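Local coordinates for pantothenate synthetase (Francisella tularensis subsp. tularensis, PDB 3N8H), which probably condenses pantoate with beta-alanine to make pantothenate, spending ATP by way of a pantoyl-adenylate intermediate, at residues A34-N37 against G38-S41; I43-A46 against K47-N50. All coordinates share one frame; numbering follows the deposited sequence.

Interaction 1. Residues A34-N37 against G38-S41; sequences ALHN and GHIS. With AMP (adenosine monophosphate), chain D.
His-36 and His-39 lay their imidazole rings face to face at the N terminus of helix 37-49, with centroids 3.9 Å apart and planes 30° from parallel. ND1 of His-39 sits over the centre of the His-36 ring, while CE1 of His-36 lies above the rim of the other ring. The opposite face of His-39 is taken by a methyl group: CD2 of Leu-35 stands 3.9 Å from the ring centroid in a CH-pi contact, so the imidazole of His-39 is covered on both faces. Its rotation is fixed in the ring plane as well. The backbone N of His-36 donates to His-39 ND1 over 3.0 Å, nearly straight at 164°. Further round the ring edge, His-39 NE2 donates to O1P of AMP at 2.9 Å. His-36 holds CG between its own backbone N and carbonyl carbon (chi1 52°), which folds the ring back over the first helical turn. There ND1 takes a weak, bent bond of 2.8 Å from Gly-38 N, and CE1 comes 3.4 Å from N7 of the adenine. CA of Gly-38 lies against the adenine face, 3.7 Å from AMP C6. Along the backbone, His-36 O accepts from Ile-40 N in the carbonyl plane. Ser-189 touches both histidines, and Asp-80 receives the backbone N-H groups of Ala-34 and Leu-35. His-36 at the N-cap and His-39 three residues on form a capping box, in which His-36 N binds His-39 ND1 and His-36 ND1 caps Gly-38 N weakly. Residues 36-39, HNGH, are this enzyme's version of the HIGH-type motif of the nucleotidyltransferase-like enzymes of the HUP clan, a nucleotide-binding signature at a helix start, with His-39 the predicted proton donor.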
ATOM      1  N   ALA A  34      15.444  -4.240 -20.988  1.00 37.03           N
ATOM      2  CA  ALA A  34      15.817  -3.550 -22.246  1.00 36.25           C
ATOM      3  C   ALA A  34      16.738  -2.360 -21.955  1.00 33.29           C
ATOM      4  O   ALA A  34      16.461  -1.210 -22.327  1.00 30.69           O
ATOM      5  CB  ALA A  34      14.573  -3.112 -23.015  1.00 37.13           C
ATOM      6  N   LEU A  35      17.846  -2.667 -21.290  1.00 35.86           N
ATOM      7  CA  LEU A  35      18.691  -1.677 -20.638  1.00 35.00           C
ATOM      8  C   LEU A  35      19.463  -0.760 -21.585  1.00 40.55           C
ATOM      9  O   LEU A  35      20.113  -1.201 -22.522  1.00 34.19           O
ATOM     10  CB  LEU A  35      19.688  -2.387 -19.730  1.00 34.77           C
ATOM     11  CG  LEU A  35      19.046  -3.248 -18.656  1.00 36.04           C
ATOM     12  CD1 LEU A  35      20.113  -4.054 -17.915  1.00 37.32           C
ATOM     13  CD2 LEU A  35      18.254  -2.369 -17.708  1.00 35.39           C
ATOM     14  N   HIS A  36      19.415   0.530 -21.306  1.00 28.08           N
ATOM     15  CA  HIS A  36      20.169   1.477 -22.078  1.00 25.52           C
ATOM     16  C   HIS A  36      21.077   2.320 -21.163  1.00 34.30           C
ATOM     17  O   HIS A  36      21.141   2.124 -19.934  1.00 29.03           O
ATOM     18  CB  HIS A  36      19.211   2.360 -22.859  1.00 35.42           C
ATOM     19  CG  HIS A  36      18.149   2.977 -22.007  1.00 34.22           C
ATOM     20  ND1 HIS A  36      18.428   3.920 -21.037  1.00 33.17           N
ATOM     21  CD2 HIS A  36      16.807   2.784 -21.971  1.00 33.70           C
ATOM     22  CE1 HIS A  36      17.303   4.284 -20.449  1.00 30.41           C
ATOM     23  NE2 HIS A  36      16.302   3.613 -21.000  1.00 31.94           N
ATOM     24  N   ASN A  37      21.817   3.228 -21.787  1.00 38.04           N
ATOM     25  CA  ASN A  37      22.748   4.078 -21.067  1.00 33.83           C
ATOM     26  C   ASN A  37      22.085   4.882 -19.942  1.00 35.60           C
ATOM     27  O   ASN A  37      22.740   5.234 -18.946  1.00 40.38           O
ATOM     28  CB  ASN A  37      23.518   4.969 -22.046  1.00 34.98           C
ATOM     29  CG  ASN A  37      24.626   4.216 -22.770  1.00 42.23           C
ATOM     30  OD1 ASN A  37      25.031   3.136 -22.354  1.00 44.34           O
ATOM     31  ND2 ASN A  37      25.135   4.797 -23.845  1.00 57.05           N
ATOM     32  N   GLY A  38      20.791   5.160 -20.088  1.00 39.91           N
ATOM     33  CA  GLY A  38      20.026   5.754 -19.007  1.00 38.70           C
ATOM     34  C   GLY A  38      20.121   4.848 -17.791  1.00 40.18           C
ATOM     35  O   GLY A  38      20.596   5.247 -16.722  1.00 34.08           O
ATOM     36  N   HIS A  39      19.685   3.606 -17.949  1.00 28.81           N
ATOM     37  CA  HIS A  39      19.765   2.658 -16.843  1.00 30.86           C
ATOM     38  C   HIS A  39      21.197   2.498 -16.362  1.00 38.44           C
ATOM     39  O   HIS A  39      21.465   2.354 -15.160  1.00 30.89           O
ATOM     40  CB  HIS A  39      19.252   1.284 -17.253  1.00 33.29           C
ATOM     41  CG  HIS A  39      17.832   1.276 -17.727  1.00 38.24           C
ATOM     42  ND1 HIS A  39      17.487   0.959 -19.025  1.00 33.65           N
ATOM     43  CD2 HIS A  39      16.668   1.528 -17.075  1.00 36.59           C
ATOM     44  CE1 HIS A  39      16.169   1.009 -19.148  1.00 33.01           C
ATOM     45  NE2 HIS A  39      15.651   1.346 -17.980  1.00 30.95           N
ATOM     46  N   ILE A  40      22.126   2.486 -17.309  1.00 32.42           N
ATOM     47  CA  ILE A  40      23.499   2.198 -16.958  1.00 33.71           C
ATOM     48  C   ILE A  40      24.068   3.279 -16.035  1.00 32.88           C
ATOM     49  O   ILE A  40      24.857   2.982 -15.132  1.00 29.74           O
ATOM     50  CB  ILE A  40      24.361   2.052 -18.210  1.00 36.41           C
ATOM     51  CG1 ILE A  40      23.965   0.773 -18.961  1.00 34.91           C
ATOM     52  CG2 ILE A  40      25.839   2.020 -17.841  1.00 40.00           C
ATOM     53  CD1 ILE A  40      24.736   0.580 -20.295  1.00 37.42           C
ATOM     54  N   SER A  41      23.617   4.526 -16.220  1.00 32.10           N
ATOM     55  CA  SER A  41      24.158   5.605 -15.403  1.00 36.45           C
ATOM     56  C   SER A  41      23.677   5.422 -13.983  1.00 33.52           C
ATOM     57  O   SER A  41      24.424   5.660 -13.035  1.00 42.19           O
ATOM     58  CB  SER A  41      23.776   6.982 -15.945  1.00 38.21           C
ATOM     59  OG  SER A  41      22.377   7.163 -15.916  1.00 35.55           O
TER
HETATM   60  P   AMP D 270      12.130   2.141 -16.936  1.00 34.80           P
HETATM   61  O1P AMP D 270      12.941   0.865 -17.136  1.00 34.28           O
HETATM   62  O2P AMP D 270      11.943   3.009 -18.143  1.00 33.22           O
HETATM   63  O3P AMP D 270      10.870   1.921 -16.180  1.00 44.16           O
HETATM   64  O5' AMP D 270      13.141   3.064 -16.066  1.00 28.96           O
HETATM   65  C5' AMP D 270      13.854   2.566 -14.934  1.00 31.25           C
HETATM   66  C4' AMP D 270      14.576   3.693 -14.236  1.00 32.67           C
HETATM   67  O4' AMP D 270      15.540   4.283 -15.164  1.00 29.73           O
HETATM   68  C3' AMP D 270      13.658   4.835 -13.765  1.00 28.33           C
HETATM   69  O3' AMP D 270      14.173   5.400 -12.547  1.00 29.21           O
HETATM   70  C2' AMP D 270      13.799   5.843 -14.899  1.00 24.27           C
HETATM   71  O2' AMP D 270      13.470   7.187 -14.582  1.00 35.35           O
HETATM   72  C1' AMP D 270      15.270   5.673 -15.269  1.00 24.13           C
HETATM   73  N9  AMP D 270      15.573   6.183 -16.611  1.00 32.74           N
HETATM   74  C8  AMP D 270      14.906   5.875 -17.748  1.00 29.70           C
HETATM   75  N7  AMP D 270      15.428   6.556 -18.806  1.00 31.01           N
HETATM   76  C5  AMP D 270      16.431   7.338 -18.332  1.00 24.77           C
HETATM   77  C6  AMP D 270      17.387   8.301 -18.919  1.00 25.02           C
HETATM   78  N6  AMP D 270      17.337   8.564 -20.236  1.00 25.62           N
HETATM   79  N1  AMP D 270      18.284   8.903 -18.118  1.00 28.68           N
HETATM   80  C2  AMP D 270      18.292   8.639 -16.789  1.00 30.06           C
HETATM   81  N3  AMP D 270      17.458   7.768 -16.182  1.00 35.69           N
HETATM   82  C4  AMP D 270      16.519   7.090 -16.891  1.00 28.48           C

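Interaction 2. Residues I43-A46 against K47-N50; sequences IKKA and KSEN
Ala-46 O is gripped by two donors from the last residues of the turn. Asn-50 ND2 reaches it over 2.9 Å with a nearly straight N-H (172°), in the carbonyl plane and on a lone pair, and the oxygen lies almost exactly in the plane of the asparagine amide. Glu-49 N comes from above the carbonyl plane instead, at 3.1 Å, so the two N-H groups use different directions around one oxygen. Asn-50 thus brings its side chain back to a carbonyl four residues earlier, and further hydrogen bonds fix how the amide is turned: OD1 accepts from Asn-146, and ND2 also bonds to Tyr-148 OH, which is a partner of Glu-49 OE1 as well. This is the C-terminal end of helix 37-49, the crossover helix of the beta-alpha-beta unit that runs from strand 26-31 to strand 52-57 in the parallel Rossmann-like sheet. Ile-43 and Ala-46 face that sheet, Ile-43 against Val-55 and Ala-46 against Val-53 and Tyr-148. On the outward side, Ser-48 holds OG between its backbone N and carbonyl carbon (chi1 74°), which turns the hydroxyl back onto the preceding turn; it donates to Lys-45 O at 2.7 Å. A water donates to the same hydroxyl oxygen and accepts from Lys-45 NZ, bridging the two side chains. Lys-45 bends at its second torsion (68°), and the two side chains, Lys-45 and Glu-49, run at a slant to each other. NZ of Lys-45 forms a salt bridge of 3.3 Å with Glu-49 OE2, and CE rests 3.2 Å from the same oxygen. Lys-47 carries CG over Ile-43 O, 3.4 Å away, then bends at its second and third torsions to place NZ on the backbone oxygen of Asp-88.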
ATOM      1  N   ILE A  43      22.968   2.552 -12.557  1.00 30.61           N
ATOM      2  CA  ILE A  43      23.748   1.430 -12.021  1.00 30.62           C
ATOM      3  C   ILE A  43      25.136   1.846 -11.567  1.00 31.51           C
ATOM      4  O   ILE A  43      25.578   1.451 -10.492  1.00 39.64           O
ATOM      5  CB  ILE A  43      23.806   0.272 -12.995  1.00 32.07           C
ATOM      6  CG1 ILE A  43      22.414  -0.362 -13.077  1.00 33.80           C
ATOM      7  CG2 ILE A  43      24.797  -0.797 -12.503  1.00 31.78           C
ATOM      8  CD1 ILE A  43      22.120  -0.993 -14.436  1.00 37.94           C
ATOM      9  N   LYS A  44      25.801   2.667 -12.373  1.00 33.87           N
ATOM     10  CA  LYS A  44      27.126   3.170 -12.036  1.00 36.64           C
ATOM     11  C   LYS A  44      27.102   4.032 -10.776  1.00 35.49           C
ATOM     12  O   LYS A  44      27.982   3.937  -9.925  1.00 38.72           O
ATOM     13  CB  LYS A  44      27.711   3.937 -13.214  1.00 45.29           C
ATOM     14  CG  LYS A  44      28.223   3.039 -14.317  1.00 44.56           C
ATOM     15  CD  LYS A  44      28.790   3.838 -15.466  1.00 43.72           C
ATOM     16  CE  LYS A  44      29.609   2.939 -16.383  1.00 49.87           C
ATOM     17  NZ  LYS A  44      29.894   3.650 -17.665  1.00 55.86           N
ATOM     18  N   LYS A  45      26.079   4.865 -10.652  1.00 34.90           N
ATOM     19  CA  LYS A  45      25.930   5.656  -9.454  1.00 35.69           C
ATOM     20  C   LYS A  45      25.756   4.765  -8.215  1.00 39.11           C
ATOM     21  O   LYS A  45      26.451   4.945  -7.206  1.00 42.86           O
ATOM     22  CB  LYS A  45      24.749   6.612  -9.602  1.00 39.32           C
ATOM     23  CG  LYS A  45      24.628   7.615  -8.472  1.00 40.96           C
ATOM     24  CD  LYS A  45      25.772   8.628  -8.489  1.00 52.46           C
ATOM     25  CE  LYS A  45      25.674   9.581  -7.294  1.00 62.26           C
ATOM     26  NZ  LYS A  45      26.972  10.256  -6.975  1.00 66.06           N
ATOM     27  N   ALA A  46      24.816   3.820  -8.281  1.00 30.21           N
ATOM     28  CA  ALA A  46      24.635   2.844  -7.220  1.00 31.82           C
ATOM     29  C   ALA A  46      25.952   2.124  -6.876  1.00 39.10           C
ATOM     30  O   ALA A  46      26.290   1.952  -5.690  1.00 40.56           O
ATOM     31  CB  ALA A  46      23.539   1.845  -7.578  1.00 28.91           C
ATOM     32  N   LYS A  47      26.722   1.742  -7.891  1.00 33.64           N
ATOM     33  CA  LYS A  47      27.958   0.989  -7.626  1.00 43.50           C
ATOM     34  C   LYS A  47      28.990   1.841  -6.896  1.00 53.81           C
ATOM     35  O   LYS A  47      29.713   1.345  -6.032  1.00 52.97           O
ATOM     36  CB  LYS A  47      28.570   0.403  -8.907  1.00 42.87           C
ATOM     37  CG  LYS A  47      27.887  -0.855  -9.428  1.00 47.85           C
ATOM     38  CD  LYS A  47      28.261  -2.112  -8.617  1.00 50.11           C
ATOM     39  CE  LYS A  47      29.709  -2.539  -8.844  1.00 54.38           C
ATOM     40  NZ  LYS A  47      30.001  -3.833  -8.140  1.00 51.87           N
ATOM     41  N   SER A  48      29.047   3.128  -7.235  1.00 44.76           N
ATOM     42  CA  SER A  48      30.014   4.024  -6.613  1.00 46.19           C
ATOM     43  C   SER A  48      29.636   4.359  -5.167  1.00 49.99           C
ATOM     44  O   SER A  48      30.426   4.983  -4.459  1.00 51.21           O
ATOM     45  CB  SER A  48      30.097   5.324  -7.394  1.00 44.58           C
ATOM     46  OG  SER A  48      28.941   6.104  -7.140  1.00 46.68           O
ATOM     47  N   GLU A  49      28.437   3.946  -4.744  1.00 45.61           N
ATOM     48  CA  GLU A  49      27.854   4.378  -3.475  1.00 50.39           C
ATOM     49  C   GLU A  49      27.451   3.237  -2.525  1.00 54.15           C
ATOM     50  O   GLU A  49      26.985   3.489  -1.409  1.00 52.36           O
ATOM     51  CB  GLU A  49      26.622   5.275  -3.737  1.00 45.13           C
ATOM     52  CG  GLU A  49      26.967   6.729  -3.964  1.00 51.86           C
ATOM     53  CD  GLU A  49      25.742   7.620  -4.039  1.00 54.89           C
ATOM     54  OE1 GLU A  49      24.615   7.099  -3.930  1.00 47.42           O
ATOM     55  OE2 GLU A  49      25.904   8.844  -4.220  1.00 68.36           O
ATOM     56  N   ASN A  50      27.613   1.993  -2.960  1.00 51.33           N
ATOM     57  CA  ASN A  50      27.122   0.852  -2.183  1.00 45.46           C
ATOM     58  C   ASN A  50      28.042  -0.365  -2.278  1.00 49.96           C
ATOM     59  O   ASN A  50      28.848  -0.464  -3.198  1.00 51.83           O
ATOM     60  CB  ASN A  50      25.715   0.458  -2.640  1.00 34.54           C
ATOM     61  CG  ASN A  50      24.686   1.572  -2.430  1.00 41.50           C
ATOM     62  OD1 ASN A  50      24.023   1.655  -1.379  1.00 32.77           O
ATOM     63  ND2 ASN A  50      24.521   2.407  -3.438  1.00 38.12           N
TER
HETATM   64  O   HOH W   1      29.108   8.675  -6.568  1.00 69.66           O

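From the N terminus, the chain leaves strand 26-31, passes through the loop holding residues 34-37 and enters helix 37-49, whose start is interaction 1. Interaction 2 follows on the same helix and ends just before strand 52-57. The two are in series: each closes a short turn within one continuous stretch, and neither nests in nor crosses the other. Their centres lie about 13 Å apart, and their residues do not otherwise touch. Interaction 1 joins the helix start to the nucleotide site, near the loop of Ser-189, whereas interaction 2 holds the helix end against strands 52-57 and 146-150. One crossover helix therefore links ligand and sheet.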